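Local coordinates for DUF4442 domain-containing protein (Pseudomonas aeruginosa, PDB 1SH8) that is of unknown function but, as a hot-dog-fold protein related to PaaI-type thioesterases, probably hydrolyses thioesters such as acyl-CoA, at residues A[34-42]-A[95-103]; A[57-68]-A[122-130]. All coordinates share one frame; numbering follows the deposited sequence.

Contact 1 (A[34-42]-A[95-103]); sequences GYVRLRMPG and GDIRVEARL
Val36, Leu38 and Met40 pair with Ala101, Val99 and Ile97 as the hydrogen-bonded pairs of an antiparallel ladder, each joined by two backbone bonds, from Met40 N to Ile97 O at 2.7 Å to Val99 N to Leu38 O at 3.1 Å. A further bond, Leu103 N to Gly34 O, prolongs the ladder past the strand ends. CA-H...O contacts, such as Arg37 CA to Val99 O, fill in between.

Polar side chains gather on the face of Tyr35, Arg37 and Arg39. Tyr35 OH donates to Glu100 OE1 (2.6 Å), which lies at the ring edge, while the hydroxyl sits above the carboxylate plane, 39° out of it. Arg37 NH1 also donates to Tyr35 OH, nearly in its own guanidinium plane; two bonds thus grip this oxygen. Arg37 and Arg98 run side by side, Arg37 NE to Arg98 NH1 3.6 Å, their guanidinium planes 69° apart; both form salt bridges with Glu29, which probably offsets their like charges. Asp96 OD1 accepts from Gly42 N (2.9 Å) on its anti side, somewhat out of the carboxylate plane, and Asp96 OD2 reaches Arg39 NE through a water. Arg39 NH1 forms a salt bridge with Glu29.

The reverse face is apolar. Leu38 CB lies 4.1 Å from Val99 CG1, and Val36 CG2 touches Ala101 CB; Leu60 of helix 54-62 packs against Leu38, Met40, Ile97 and Val99. An antiparallel sheet whose apolar face packs on a central helix is the hallmark of the hot-dog fold.

Contact 2 (A[57-68]-A[122-130]); sequences LFTLAELPGGAL and EYSLELQLT
Leu129 sets its two methyls against Leu57 and Ala61 of helix 54-62. Its CD1 meets Ala61 CB at 3.7 Å, and CD2 touches both Leu57 CD2 and the Leu57 carbonyl oxygen. Leu60 slides past it in the opposite direction, Leu60 CD2 to Leu129 CG 3.9 Å, its CG swung beside its own carbonyl carbon. Two residues earlier in the strand, Leu127 crosses the Pro64 ring at a slant, its CD1 3.8 Å from Pro64 CG and also close to Ala61 O. These leucines alternate with outward-facing Glu126 and Gln128, so one side of strand 120-130 is applied to the helices, whose axes cross it at 132° (57-62) and 125° (64-68): the hot-dog arrangement of an antiparallel sheet wrapped round a central helical stretch, made here of helices 54-62 and 64-72. Leu125 and Leu68 reach toward each other tip to tip, Leu125 CD2 to Leu68 CD1 3.9 Å, while Leu125 CD1 rests against the backbone of Gly65 (N at 3.8 Å). Beyond them Tyr123 points from the strand toward the helices, and its OH donates to Gly65 O at 2.8 Å. That oxygen lies at the edge of the phenol ring, whereas the hydroxyl approaches from above the carbonyl plane, 43° out of it.

After helices 7-16 and 19-24 and strand 27-32 the chain enters strand 35-40, then helices 54-62 and 64-72, and returns after strand 78-89 to strand 97-102, where contact 1 closes its loop. Helix 105-118 follows, and strand 120-130 closes the second loop on the helices in contact 2. The segments alternate, so the loops cross: the helices of contact 2 lie within the first loop, and strand 97-102 within the second. The two contacts share Leu60 and are joined by a probable hydrogen bond from Arg98 N to Thr130 O. Together they tie strands 35-40, 97-102 and 120-130 to the helices, while Phe58 stacks on Phe58 of the second subunit.

Contact 1 (A[34-42]-A[95-103])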
ATOM      1  N   GLY A  34      -8.035  13.797 -17.271  1.00  9.11           N
ATOM      2  CA  GLY A  34      -8.462  12.474 -17.692  1.00  8.42           C
ATOM      3  C   GLY A  34      -7.399  11.433 -18.018  1.00  8.41           C
ATOM      4  O   GLY A  34      -7.745  10.312 -18.370  1.00  8.51           O
ATOM      5  N   TYR A  35      -6.118  11.778 -17.918  1.00  8.77           N
ATOM      6  CA  TYR A  35      -5.064  10.811 -18.214  1.00  7.93           C
ATOM      7  C   TYR A  35      -3.752  11.091 -17.493  1.00  8.17           C
ATOM      8  O   TYR A  35      -3.232  12.205 -17.538  1.00  8.32           O
ATOM      9  CB  TYR A  35      -4.784  10.748 -19.721  1.00  9.12           C
ATOM     10  CG  TYR A  35      -3.655   9.798 -20.068  1.00  8.57           C
ATOM     11  CD1 TYR A  35      -3.831   8.412 -19.991  1.00  9.22           C
ATOM     12  CD2 TYR A  35      -2.393  10.284 -20.415  1.00  9.10           C
ATOM     13  CE1 TYR A  35      -2.773   7.529 -20.247  1.00  9.49           C
ATOM     14  CE2 TYR A  35      -1.326   9.413 -20.669  1.00  9.72           C
ATOM     15  CZ  TYR A  35      -1.524   8.039 -20.585  1.00  9.43           C
ATOM     16  OH  TYR A  35      -0.475   7.185 -20.842  1.00  9.82           O
ATOM     17  N   VAL A  36      -3.216  10.066 -16.836  1.00  7.57           N
ATOM     18  CA  VAL A  36      -1.950  10.194 -16.127  1.00  7.70           C
ATOM     19  C   VAL A  36      -1.109   8.940 -16.339  1.00  8.35           C
ATOM     20  O   VAL A  36      -1.646   7.848 -16.560  1.00  8.13           O
ATOM     21  CB  VAL A  36      -2.146  10.389 -14.587  1.00  7.64           C
ATOM     22  CG1 VAL A  36      -3.043  11.593 -14.319  1.00  8.12           C
ATOM     23  CG2 VAL A  36      -2.733   9.125 -13.956  1.00  7.48           C
ATOM     24  N   ARG A  37       0.206   9.114 -16.295  1.00  6.97           N
ATOM     25  CA  ARG A  37       1.143   8.001 -16.419  1.00  8.49           C
ATOM     26  C   ARG A  37       2.270   8.280 -15.437  1.00  8.38           C
ATOM     27  O   ARG A  37       2.918   9.326 -15.509  1.00  8.12           O
ATOM     28  CB  ARG A  37       1.708   7.874 -17.841  1.00  8.24           C
ATOM     29  CG  ARG A  37       2.645   6.676 -17.984  1.00  9.26           C
ATOM     30  CD  ARG A  37       2.967   6.350 -19.435  1.00  8.20           C
ATOM     31  NE  ARG A  37       3.870   7.309 -20.070  1.00  9.20           N
ATOM     32  CZ  ARG A  37       3.513   8.188 -21.003  1.00 10.72           C
ATOM     33  NH1 ARG A  37       2.256   8.258 -21.421  1.00  9.69           N
ATOM     34  NH2 ARG A  37       4.432   8.973 -21.550  1.00 11.02           N
ATOM     35  N   LEU A  38       2.487   7.347 -14.516  1.00  7.26           N
ATOM     36  CA  LEU A  38       3.516   7.495 -13.492  1.00  6.72           C
ATOM     37  C   LEU A  38       4.560   6.391 -13.589  1.00  6.49           C
ATOM     38  O   LEU A  38       4.298   5.321 -14.146  1.00  7.78           O
ATOM     39  CB  LEU A  38       2.876   7.452 -12.099  1.00  7.46           C
ATOM     40  CG  LEU A  38       1.590   8.259 -11.872  1.00  7.61           C
ATOM     41  CD1 LEU A  38       1.079   7.974 -10.461  1.00  8.45           C
ATOM     42  CD2 LEU A  38       1.847   9.750 -12.067  1.00  7.87           C
ATOM     43  N   ARG A  39       5.736   6.657 -13.031  1.00  7.35           N
ATOM     44  CA  ARG A  39       6.835   5.697 -13.034  1.00  7.78           C
ATOM     45  C   ARG A  39       7.487   5.609 -11.655  1.00  7.64           C
ATOM     46  O   ARG A  39       7.795   6.629 -11.042  1.00  7.82           O
ATOM     47  CB  ARG A  39       7.900   6.108 -14.060  1.00  9.11           C
ATOM     48  CG  ARG A  39       9.078   5.130 -14.151  1.00 10.74           C
ATOM     49  CD  ARG A  39      10.163   5.602 -15.123  1.00 11.52           C
ATOM     50  NE  ARG A  39      10.921   6.733 -14.594  1.00 15.35           N
ATOM     51  CZ  ARG A  39      10.852   7.977 -15.057  1.00 15.50           C
ATOM     52  NH1 ARG A  39      10.054   8.274 -16.075  1.00 18.04           N
ATOM     53  NH2 ARG A  39      11.586   8.929 -14.499  1.00 17.45           N
ATOM     54  N   MET A  40       7.685   4.395 -11.158  1.00  7.10           N
ATOM     55  CA  MET A  40       8.348   4.223  -9.871  1.00  7.40           C
ATOM     56  C   MET A  40       9.719   3.623 -10.171  1.00  8.86           C
ATOM     57  O   MET A  40       9.818   2.540 -10.748  1.00  8.09           O
ATOM     58  CB  MET A  40       7.563   3.284  -8.950  1.00  7.50           C
ATOM     59  CG  MET A  40       8.184   3.117  -7.553  1.00  8.36           C
ATOM     60  SD  MET A  40       8.118   4.600  -6.501  1.00  3.33           S
ATOM     61  CE  MET A  40       6.427   4.488  -5.936  1.00  8.01           C
ATOM     62  N   PRO A  41      10.797   4.333  -9.804  1.00 10.87           N
ATOM     63  CA  PRO A  41      12.135   3.795 -10.073  1.00 11.14           C
ATOM     64  C   PRO A  41      12.418   2.531  -9.265  1.00 11.10           C
ATOM     65  O   PRO A  41      11.986   2.406  -8.115  1.00 10.52           O
ATOM     66  CB  PRO A  41      13.057   4.956  -9.695  1.00 12.31           C
ATOM     67  CG  PRO A  41      12.295   5.652  -8.599  1.00 13.34           C
ATOM     68  CD  PRO A  41      10.874   5.646  -9.135  1.00 12.16           C
ATOM     69  N   GLY A  42      13.135   1.591  -9.874  1.00 10.34           N
ATOM     70  CA  GLY A  42      13.466   0.363  -9.182  1.00 10.70           C
ATOM     71  C   GLY A  42      14.515   0.647  -8.131  1.00 12.15           C
ATOM     72  O   GLY A  42      14.489   0.084  -7.035  1.00 11.79           O
ATOM     73  N   GLY A  95      13.449  -3.575 -12.184  1.00 10.29           N
ATOM     74  CA  GLY A  95      13.647  -2.348 -12.926  1.00  8.97           C
ATOM     75  C   GLY A  95      12.570  -1.331 -12.608  1.00 10.10           C
ATOM     76  O   GLY A  95      11.885  -1.440 -11.587  1.00  9.44           O
ATOM     77  N   ASP A  96      12.426  -0.335 -13.478  1.00  9.74           N
ATOM     78  CA  ASP A  96      11.420   0.701 -13.288  1.00  9.82           C
ATOM     79  C   ASP A  96      10.045   0.159 -13.668  1.00  9.27           C
ATOM     80  O   ASP A  96       9.897  -0.572 -14.653  1.00  8.93           O
ATOM     81  CB  ASP A  96      11.742   1.926 -14.143  1.00  9.42           C
ATOM     82  CG  ASP A  96      13.011   2.633 -13.706  1.00 10.72           C
ATOM     83  OD1 ASP A  96      13.575   2.263 -12.659  1.00 10.85           O
ATOM     84  OD2 ASP A  96      13.437   3.570 -14.413  1.00 13.97           O
ATOM     85  N   ILE A  97       9.040   0.537 -12.884  1.00  8.34           N
ATOM     86  CA  ILE A  97       7.676   0.081 -13.105  1.00  7.10           C
ATOM     87  C   ILE A  97       6.777   1.280 -13.387  1.00  8.20           C
ATOM     88  O   ILE A  97       6.951   2.342 -12.789  1.00  7.41           O
ATOM     89  CB  ILE A  97       7.165  -0.680 -11.854  1.00  7.34           C
ATOM     90  CG1 ILE A  97       8.155  -1.792 -11.481  1.00  7.90           C
ATOM     91  CG2 ILE A  97       5.791  -1.264 -12.111  1.00  7.42           C
ATOM     92  CD1 ILE A  97       8.375  -2.841 -12.571  1.00  8.07           C
ATOM     93  N   ARG A  98       5.817   1.110 -14.297  1.00  7.46           N
ATOM     94  CA  ARG A  98       4.912   2.196 -14.653  1.00  6.93           C
ATOM     95  C   ARG A  98       3.452   1.802 -14.573  1.00  6.56           C
ATOM     96  O   ARG A  98       3.100   0.620 -14.511  1.00  7.07           O
ATOM     97  CB  ARG A  98       5.181   2.694 -16.086  1.00  7.74           C
ATOM     98  CG  ARG A  98       6.569   3.244 -16.342  1.00  7.62           C
ATOM     99  CD  ARG A  98       6.617   3.954 -17.698  1.00  9.75           C
ATOM    100  NE  ARG A  98       6.348   3.047 -18.819  1.00 10.22           N
ATOM    101  CZ  ARG A  98       6.213   3.441 -20.086  1.00 10.72           C
ATOM    102  NH1 ARG A  98       6.318   4.727 -20.401  1.00 10.26           N
ATOM    103  NH2 ARG A  98       5.981   2.548 -21.044  1.00 11.40           N
ATOM    104  N   VAL A  99       2.604   2.820 -14.599  1.00  6.66           N
ATOM    105  CA  VAL A  99       1.167   2.633 -14.575  1.00  6.66           C
ATOM    106  C   VAL A  99       0.526   3.829 -15.267  1.00  7.68           C
ATOM    107  O   VAL A  99       1.062   4.941 -15.237  1.00  7.73           O
ATOM    108  CB  VAL A  99       0.623   2.558 -13.122  1.00  6.05           C
ATOM    109  CG1 VAL A  99       0.807   3.901 -12.419  1.00  5.76           C
ATOM    110  CG2 VAL A  99      -0.856   2.166 -13.134  1.00  7.92           C
ATOM    111  N   GLU A 100      -0.599   3.591 -15.928  1.00  7.57           N
ATOM    112  CA  GLU A 100      -1.335   4.680 -16.544  1.00  8.95           C
ATOM    113  C   GLU A 100      -2.797   4.483 -16.170  1.00  8.86           C
ATOM    114  O   GLU A 100      -3.239   3.365 -15.903  1.00  7.88           O
ATOM    115  CB  GLU A 100      -1.113   4.750 -18.066  1.00 13.08           C
ATOM    116  CG  GLU A 100      -1.457   3.538 -18.892  1.00 17.13           C
ATOM    117  CD  GLU A 100      -0.876   3.639 -20.311  1.00 20.81           C
ATOM    118  OE1 GLU A 100      -1.100   4.664 -20.986  1.00 17.47           O
ATOM    119  OE2 GLU A 100      -0.191   2.691 -20.754  1.00 24.28           O
ATOM    120  N   ALA A 101      -3.532   5.582 -16.091  1.00  9.31           N
ATOM    121  CA  ALA A 101      -4.933   5.527 -15.709  1.00  9.56           C
ATOM    122  C   ALA A 101      -5.676   6.654 -16.397  1.00  9.57           C
ATOM    123  O   ALA A 101      -5.094   7.694 -16.690  1.00  9.44           O
ATOM    124  CB  ALA A 101      -5.063   5.667 -14.195  1.00  9.07           C
ATOM    125  N   ARG A 102      -6.961   6.450 -16.650  1.00  9.96           N
ATOM    126  CA  ARG A 102      -7.743   7.478 -17.308  1.00 11.57           C
ATOM    127  C   ARG A 102      -9.180   7.580 -16.804  1.00 11.74           C
ATOM    128  O   ARG A 102      -9.701   6.664 -16.167  1.00 11.65           O
ATOM    129  CB  ARG A 102      -7.735   7.239 -18.826  1.00 14.83           C
ATOM    130  CG  ARG A 102      -8.326   5.908 -19.268  1.00 18.41           C
ATOM    131  CD  ARG A 102      -8.129   5.683 -20.778  1.00 22.10           C
ATOM    132  NE  ARG A 102      -6.733   5.423 -21.134  1.00 24.50           N
ATOM    133  CZ  ARG A 102      -6.263   5.390 -22.382  1.00 26.07           C
ATOM    134  NH1 ARG A 102      -7.078   5.605 -23.409  1.00 26.52           N
ATOM    135  NH2 ARG A 102      -4.977   5.136 -22.607  1.00 25.74           N
ATOM    136  N   LEU A 103      -9.785   8.733 -17.073  1.00 12.38           N
ATOM    137  CA  LEU A 103     -11.177   9.038 -16.737  1.00 15.39           C
ATOM    138  C   LEU A 103     -11.694   9.769 -17.970  1.00 16.00           C
ATOM    139  O   LEU A 103     -11.110  10.775 -18.371  1.00 15.63           O
ATOM    140  CB  LEU A 103     -11.275   9.985 -15.537  1.00 15.48           C
ATOM    141  CG  LEU A 103     -11.142   9.448 -14.119  1.00 18.12           C
ATOM    142  CD1 LEU A 103     -11.241  10.610 -13.131  1.00 17.32           C
ATOM    143  CD2 LEU A 103     -12.237   8.425 -13.859  1.00 17.94           C
TER
HETATM  144  O   HOH W   1      13.052   6.102 -12.897  1.00 37.45           O

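Contact 2 (A[57-68]-A[122-130])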
ATOM      1  N   LEU A  57       5.081  -0.836  -4.919  1.00  6.79           N
ATOM      2  CA  LEU A  57       4.110  -1.212  -5.947  1.00  6.41           C
ATOM      3  C   LEU A  57       2.748  -0.633  -5.576  1.00  6.12           C
ATOM      4  O   LEU A  57       2.041  -0.089  -6.426  1.00  6.32           O
ATOM      5  CB  LEU A  57       4.028  -2.737  -6.072  1.00  6.14           C
ATOM      6  CG  LEU A  57       5.219  -3.398  -6.781  1.00  8.96           C
ATOM      7  CD1 LEU A  57       5.204  -4.907  -6.561  1.00  9.04           C
ATOM      8  CD2 LEU A  57       5.158  -3.063  -8.274  1.00  8.22           C
ATOM      9  N   PHE A  58       2.388  -0.732  -4.300  1.00  5.30           N
ATOM     10  CA  PHE A  58       1.101  -0.198  -3.853  1.00  5.92           C
ATOM     11  C   PHE A  58       1.019   1.305  -4.091  1.00  5.69           C
ATOM     12  O   PHE A  58       0.014   1.815  -4.583  1.00  6.53           O
ATOM     13  CB  PHE A  58       0.883  -0.460  -2.361  1.00  6.27           C
ATOM     14  CG  PHE A  58      -0.415   0.102  -1.841  1.00  6.96           C
ATOM     15  CD1 PHE A  58      -1.584  -0.659  -1.861  1.00  7.84           C
ATOM     16  CD2 PHE A  58      -0.477   1.411  -1.367  1.00  7.78           C
ATOM     17  CE1 PHE A  58      -2.801  -0.116  -1.413  1.00  8.71           C
ATOM     18  CE2 PHE A  58      -1.684   1.961  -0.921  1.00  8.72           C
ATOM     19  CZ  PHE A  58      -2.846   1.197  -0.944  1.00  8.02           C
ATOM     20  N   THR A  59       2.080   2.017  -3.725  1.00  5.51           N
ATOM     21  CA  THR A  59       2.101   3.461  -3.888  1.00  6.55           C
ATOM     22  C   THR A  59       1.930   3.846  -5.357  1.00  6.38           C
ATOM     23  O   THR A  59       1.165   4.757  -5.682  1.00  7.33           O
ATOM     24  CB  THR A  59       3.406   4.047  -3.314  1.00  6.07           C
ATOM     25  OG1 THR A  59       3.458   3.772  -1.909  1.00  6.90           O
ATOM     26  CG2 THR A  59       3.462   5.552  -3.515  1.00  7.00           C
ATOM     27  N   LEU A  60       2.624   3.140  -6.245  1.00  5.88           N
ATOM     28  CA  LEU A  60       2.517   3.420  -7.674  1.00  6.50           C
ATOM     29  C   LEU A  60       1.096   3.178  -8.181  1.00  6.54           C
ATOM     30  O   LEU A  60       0.565   3.968  -8.958  1.00  6.23           O
ATOM     31  CB  LEU A  60       3.484   2.533  -8.463  1.00  6.56           C
ATOM     32  CG  LEU A  60       3.395   2.687  -9.987  1.00  5.94           C
ATOM     33  CD1 LEU A  60       3.760   4.118 -10.375  1.00  6.13           C
ATOM     34  CD2 LEU A  60       4.326   1.694 -10.662  1.00  6.54           C
ATOM     35  N   ALA A  61       0.489   2.080  -7.734  1.00  6.69           N
ATOM     36  CA  ALA A  61      -0.863   1.718  -8.158  1.00  5.56           C
ATOM     37  C   ALA A  61      -1.954   2.598  -7.557  1.00  7.12           C
ATOM     38  O   ALA A  61      -2.991   2.820  -8.177  1.00  8.08           O
ATOM     39  CB  ALA A  61      -1.135   0.257  -7.810  1.00  6.29           C
ATOM     40  N   GLU A  62      -1.710   3.107  -6.353  1.00  6.64           N
ATOM     41  CA  GLU A  62      -2.685   3.930  -5.639  1.00  7.63           C
ATOM     42  C   GLU A  62      -2.719   5.412  -6.037  1.00  7.60           C
ATOM     43  O   GLU A  62      -3.795   6.019  -6.122  1.00  7.44           O
ATOM     44  CB  GLU A  62      -2.413   3.813  -4.128  1.00  7.36           C
ATOM     45  CG  GLU A  62      -3.472   4.402  -3.189  1.00  8.66           C
ATOM     46  CD  GLU A  62      -3.475   5.929  -3.110  1.00 11.47           C
ATOM     47  OE1 GLU A  62      -2.400   6.561  -3.224  1.00 10.25           O
ATOM     48  OE2 GLU A  62      -4.572   6.498  -2.905  1.00 12.78           O
ATOM     49  N   LEU A  63      -1.543   5.986  -6.282  1.00  6.70           N
ATOM     50  CA  LEU A  63      -1.438   7.409  -6.595  1.00  7.57           C
ATOM     51  C   LEU A  63      -2.233   7.928  -7.796  1.00  6.94           C
ATOM     52  O   LEU A  63      -2.628   9.095  -7.810  1.00  8.15           O
ATOM     53  CB  LEU A  63       0.036   7.809  -6.731  1.00  7.98           C
ATOM     54  CG  LEU A  63       0.297   9.278  -6.395  1.00 10.31           C
ATOM     55  CD1 LEU A  63       0.007   9.516  -4.922  1.00 11.98           C
ATOM     56  CD2 LEU A  63       1.742   9.631  -6.708  1.00 12.17           C
ATOM     57  N   PRO A  64      -2.471   7.087  -8.824  1.00  7.24           N
ATOM     58  CA  PRO A  64      -3.241   7.600  -9.965  1.00  6.97           C
ATOM     59  C   PRO A  64      -4.586   8.209  -9.566  1.00  7.06           C
ATOM     60  O   PRO A  64      -5.098   9.091 -10.249  1.00  7.88           O
ATOM     61  CB  PRO A  64      -3.392   6.370 -10.854  1.00  6.90           C
ATOM     62  CG  PRO A  64      -2.071   5.684 -10.658  1.00  6.50           C
ATOM     63  CD  PRO A  64      -1.883   5.772  -9.143  1.00  5.78           C
ATOM     64  N   GLY A  65      -5.161   7.735  -8.461  1.00  7.90           N
ATOM     65  CA  GLY A  65      -6.431   8.281  -8.006  1.00  7.52           C
ATOM     66  C   GLY A  65      -6.274   9.750  -7.655  1.00  7.72           C
ATOM     67  O   GLY A  65      -7.117  10.577  -7.997  1.00  8.72           O
ATOM     68  N   GLY A  66      -5.184  10.070  -6.966  1.00  7.77           N
ATOM     69  CA  GLY A  66      -4.922  11.449  -6.602  1.00  7.46           C
ATOM     70  C   GLY A  66      -4.399  12.263  -7.778  1.00  7.40           C
ATOM     71  O   GLY A  66      -4.724  13.443  -7.910  1.00  7.80           O
ATOM     72  N   ALA A  67      -3.584  11.649  -8.633  1.00  6.38           N
ATOM     73  CA  ALA A  67      -3.039  12.361  -9.789  1.00  6.29           C
ATOM     74  C   ALA A  67      -4.157  12.773 -10.750  1.00  7.04           C
ATOM     75  O   ALA A  67      -4.169  13.902 -11.238  1.00  6.67           O
ATOM     76  CB  ALA A  67      -2.000  11.496 -10.514  1.00  6.69           C
ATOM     77  N   LEU A  68      -5.091  11.862 -11.027  1.00  7.34           N
ATOM     78  CA  LEU A  68      -6.220  12.177 -11.911  1.00  8.04           C
ATOM     79  C   LEU A  68      -7.062  13.297 -11.290  1.00  8.38           C
ATOM     80  O   LEU A  68      -7.591  14.156 -11.991  1.00  8.27           O
ATOM     81  CB  LEU A  68      -7.090  10.936 -12.144  1.00  7.13           C
ATOM     82  CG  LEU A  68      -6.588   9.977 -13.226  1.00  8.09           C
ATOM     83  CD1 LEU A  68      -7.327   8.643 -13.128  1.00  8.03           C
ATOM     84  CD2 LEU A  68      -6.792  10.613 -14.599  1.00  6.80           C
ATOM     85  N   GLU A 122     -18.162   8.606  -6.083  1.00 11.11           N
ATOM     86  CA  GLU A 122     -17.147   7.558  -6.163  1.00  9.88           C
ATOM     87  C   GLU A 122     -16.677   7.279  -7.582  1.00  9.74           C
ATOM     88  O   GLU A 122     -17.445   7.370  -8.535  1.00  8.65           O
ATOM     89  CB  GLU A 122     -17.678   6.223  -5.630  1.00 12.86           C
ATOM     90  CG  GLU A 122     -18.287   6.202  -4.247  1.00 16.74           C
ATOM     91  CD  GLU A 122     -18.817   4.811  -3.902  1.00 18.42           C
ATOM     92  OE1 GLU A 122     -19.290   4.108  -4.830  1.00 18.82           O
ATOM     93  OE2 GLU A 122     -18.770   4.425  -2.715  1.00 19.20           O
ATOM     94  N   TYR A 123     -15.403   6.929  -7.712  1.00  8.44           N
ATOM     95  CA  TYR A 123     -14.857   6.532  -9.001  1.00  8.00           C
ATOM     96  C   TYR A 123     -13.871   5.399  -8.721  1.00  8.10           C
ATOM     97  O   TYR A 123     -13.198   5.381  -7.686  1.00  8.19           O
ATOM     98  CB  TYR A 123     -14.196   7.705  -9.755  1.00  7.72           C
ATOM     99  CG  TYR A 123     -13.027   8.398  -9.082  1.00  8.78           C
ATOM    100  CD1 TYR A 123     -11.707   8.082  -9.420  1.00  8.84           C
ATOM    101  CD2 TYR A 123     -13.242   9.415  -8.153  1.00  9.02           C
ATOM    102  CE1 TYR A 123     -10.629   8.772  -8.850  1.00  8.72           C
ATOM    103  CE2 TYR A 123     -12.174  10.110  -7.575  1.00  9.27           C
ATOM    104  CZ  TYR A 123     -10.874   9.785  -7.928  1.00  9.31           C
ATOM    105  OH  TYR A 123      -9.832  10.485  -7.357  1.00 10.17           O
ATOM    106  N   SER A 124     -13.826   4.420  -9.616  1.00  8.08           N
ATOM    107  CA  SER A 124     -12.926   3.292  -9.437  1.00  7.34           C
ATOM    108  C   SER A 124     -11.901   3.227 -10.560  1.00  8.00           C
ATOM    109  O   SER A 124     -12.114   3.777 -11.645  1.00  7.95           O
ATOM    110  CB  SER A 124     -13.721   1.986  -9.390  1.00  8.36           C
ATOM    111  OG  SER A 124     -14.477   1.814 -10.576  1.00  9.49           O
ATOM    112  N   LEU A 125     -10.780   2.570 -10.280  1.00  6.35           N
ATOM    113  CA  LEU A 125      -9.720   2.403 -11.266  1.00  6.48           C
ATOM    114  C   LEU A 125      -9.238   0.957 -11.182  1.00  6.87           C
ATOM    115  O   LEU A 125      -9.045   0.422 -10.086  1.00  6.50           O
ATOM    116  CB  LEU A 125      -8.546   3.352 -10.979  1.00  6.92           C
ATOM    117  CG  LEU A 125      -8.802   4.867 -10.999  1.00  6.02           C
ATOM    118  CD1 LEU A 125      -7.545   5.611 -10.549  1.00  7.28           C
ATOM    119  CD2 LEU A 125      -9.204   5.311 -12.395  1.00  7.50           C
ATOM    120  N   GLU A 126      -9.076   0.330 -12.344  1.00  6.75           N
ATOM    121  CA  GLU A 126      -8.582  -1.046 -12.446  1.00  7.21           C
ATOM    122  C   GLU A 126      -7.358  -0.914 -13.338  1.00  7.41           C
ATOM    123  O   GLU A 126      -7.477  -0.765 -14.556  1.00  7.74           O
ATOM    124  CB  GLU A 126      -9.639  -1.951 -13.081  1.00  8.21           C
ATOM    125  CG  GLU A 126     -10.873  -2.107 -12.206  1.00 10.04           C
ATOM    126  CD  GLU A 126     -11.957  -2.913 -12.878  1.00 13.54           C
ATOM    127  OE1 GLU A 126     -11.845  -4.155 -12.925  1.00 15.69           O
ATOM    128  OE2 GLU A 126     -12.920  -2.292 -13.367  1.00 15.46           O
ATOM    129  N   LEU A 127      -6.186  -0.973 -12.716  1.00  6.43           N
ATOM    130  CA  LEU A 127      -4.929  -0.751 -13.413  1.00  7.06           C
ATOM    131  C   LEU A 127      -3.948  -1.906 -13.466  1.00  7.19           C
ATOM    132  O   LEU A 127      -4.022  -2.846 -12.678  1.00  8.19           O
ATOM    133  CB  LEU A 127      -4.216   0.436 -12.759  1.00  6.81           C
ATOM    134  CG  LEU A 127      -5.086   1.620 -12.324  1.00  8.55           C
ATOM    135  CD1 LEU A 127      -4.217   2.658 -11.625  1.00  9.03           C
ATOM    136  CD2 LEU A 127      -5.784   2.226 -13.532  1.00  9.07           C
ATOM    137  N   GLN A 128      -3.012  -1.797 -14.404  1.00  7.10           N
ATOM    138  CA  GLN A 128      -1.947  -2.776 -14.570  1.00  7.08           C
ATOM    139  C   GLN A 128      -0.621  -2.042 -14.423  1.00  7.33           C
ATOM    140  O   GLN A 128      -0.440  -0.951 -14.970  1.00  7.90           O
ATOM    141  CB  GLN A 128      -1.976  -3.409 -15.957  1.00  8.90           C
ATOM    142  CG  GLN A 128      -3.234  -4.172 -16.292  1.00 12.48           C
ATOM    143  CD  GLN A 128      -3.082  -4.952 -17.579  1.00 14.22           C
ATOM    144  OE1 GLN A 128      -2.648  -4.412 -18.595  1.00 14.97           O
ATOM    145  NE2 GLN A 128      -3.435  -6.231 -17.541  1.00 14.17           N
ATOM    146  N   LEU A 129       0.293  -2.632 -13.665  1.00  6.84           N
ATOM    147  CA  LEU A 129       1.622  -2.060 -13.488  1.00  7.35           C
ATOM    148  C   LEU A 129       2.514  -2.905 -14.382  1.00  7.75           C
ATOM    149  O   LEU A 129       2.444  -4.134 -14.348  1.00  7.42           O
ATOM    150  CB  LEU A 129       2.070  -2.166 -12.027  1.00  8.92           C
ATOM    151  CG  LEU A 129       1.585  -1.062 -11.077  1.00  9.18           C
ATOM    152  CD1 LEU A 129       0.068  -0.914 -11.142  1.00 10.83           C
ATOM    153  CD2 LEU A 129       2.052  -1.402  -9.662  1.00  8.49           C
ATOM    154  N   THR A 130       3.353  -2.254 -15.180  1.00  7.53           N
ATOM    155  CA  THR A 130       4.208  -2.984 -16.106  1.00  8.05           C
ATOM    156  C   THR A 130       5.683  -2.653 -15.967  1.00  7.93           C
ATOM    157  O   THR A 130       6.043  -1.557 -15.538  1.00  8.22           O
ATOM    158  CB  THR A 130       3.784  -2.695 -17.567  1.00  9.54           C
ATOM    159  OG1 THR A 130       3.923  -1.292 -17.840  1.00 12.22           O
ATOM    160  CG2 THR A 130       2.330  -3.098 -17.788  1.00  9.76           C
TER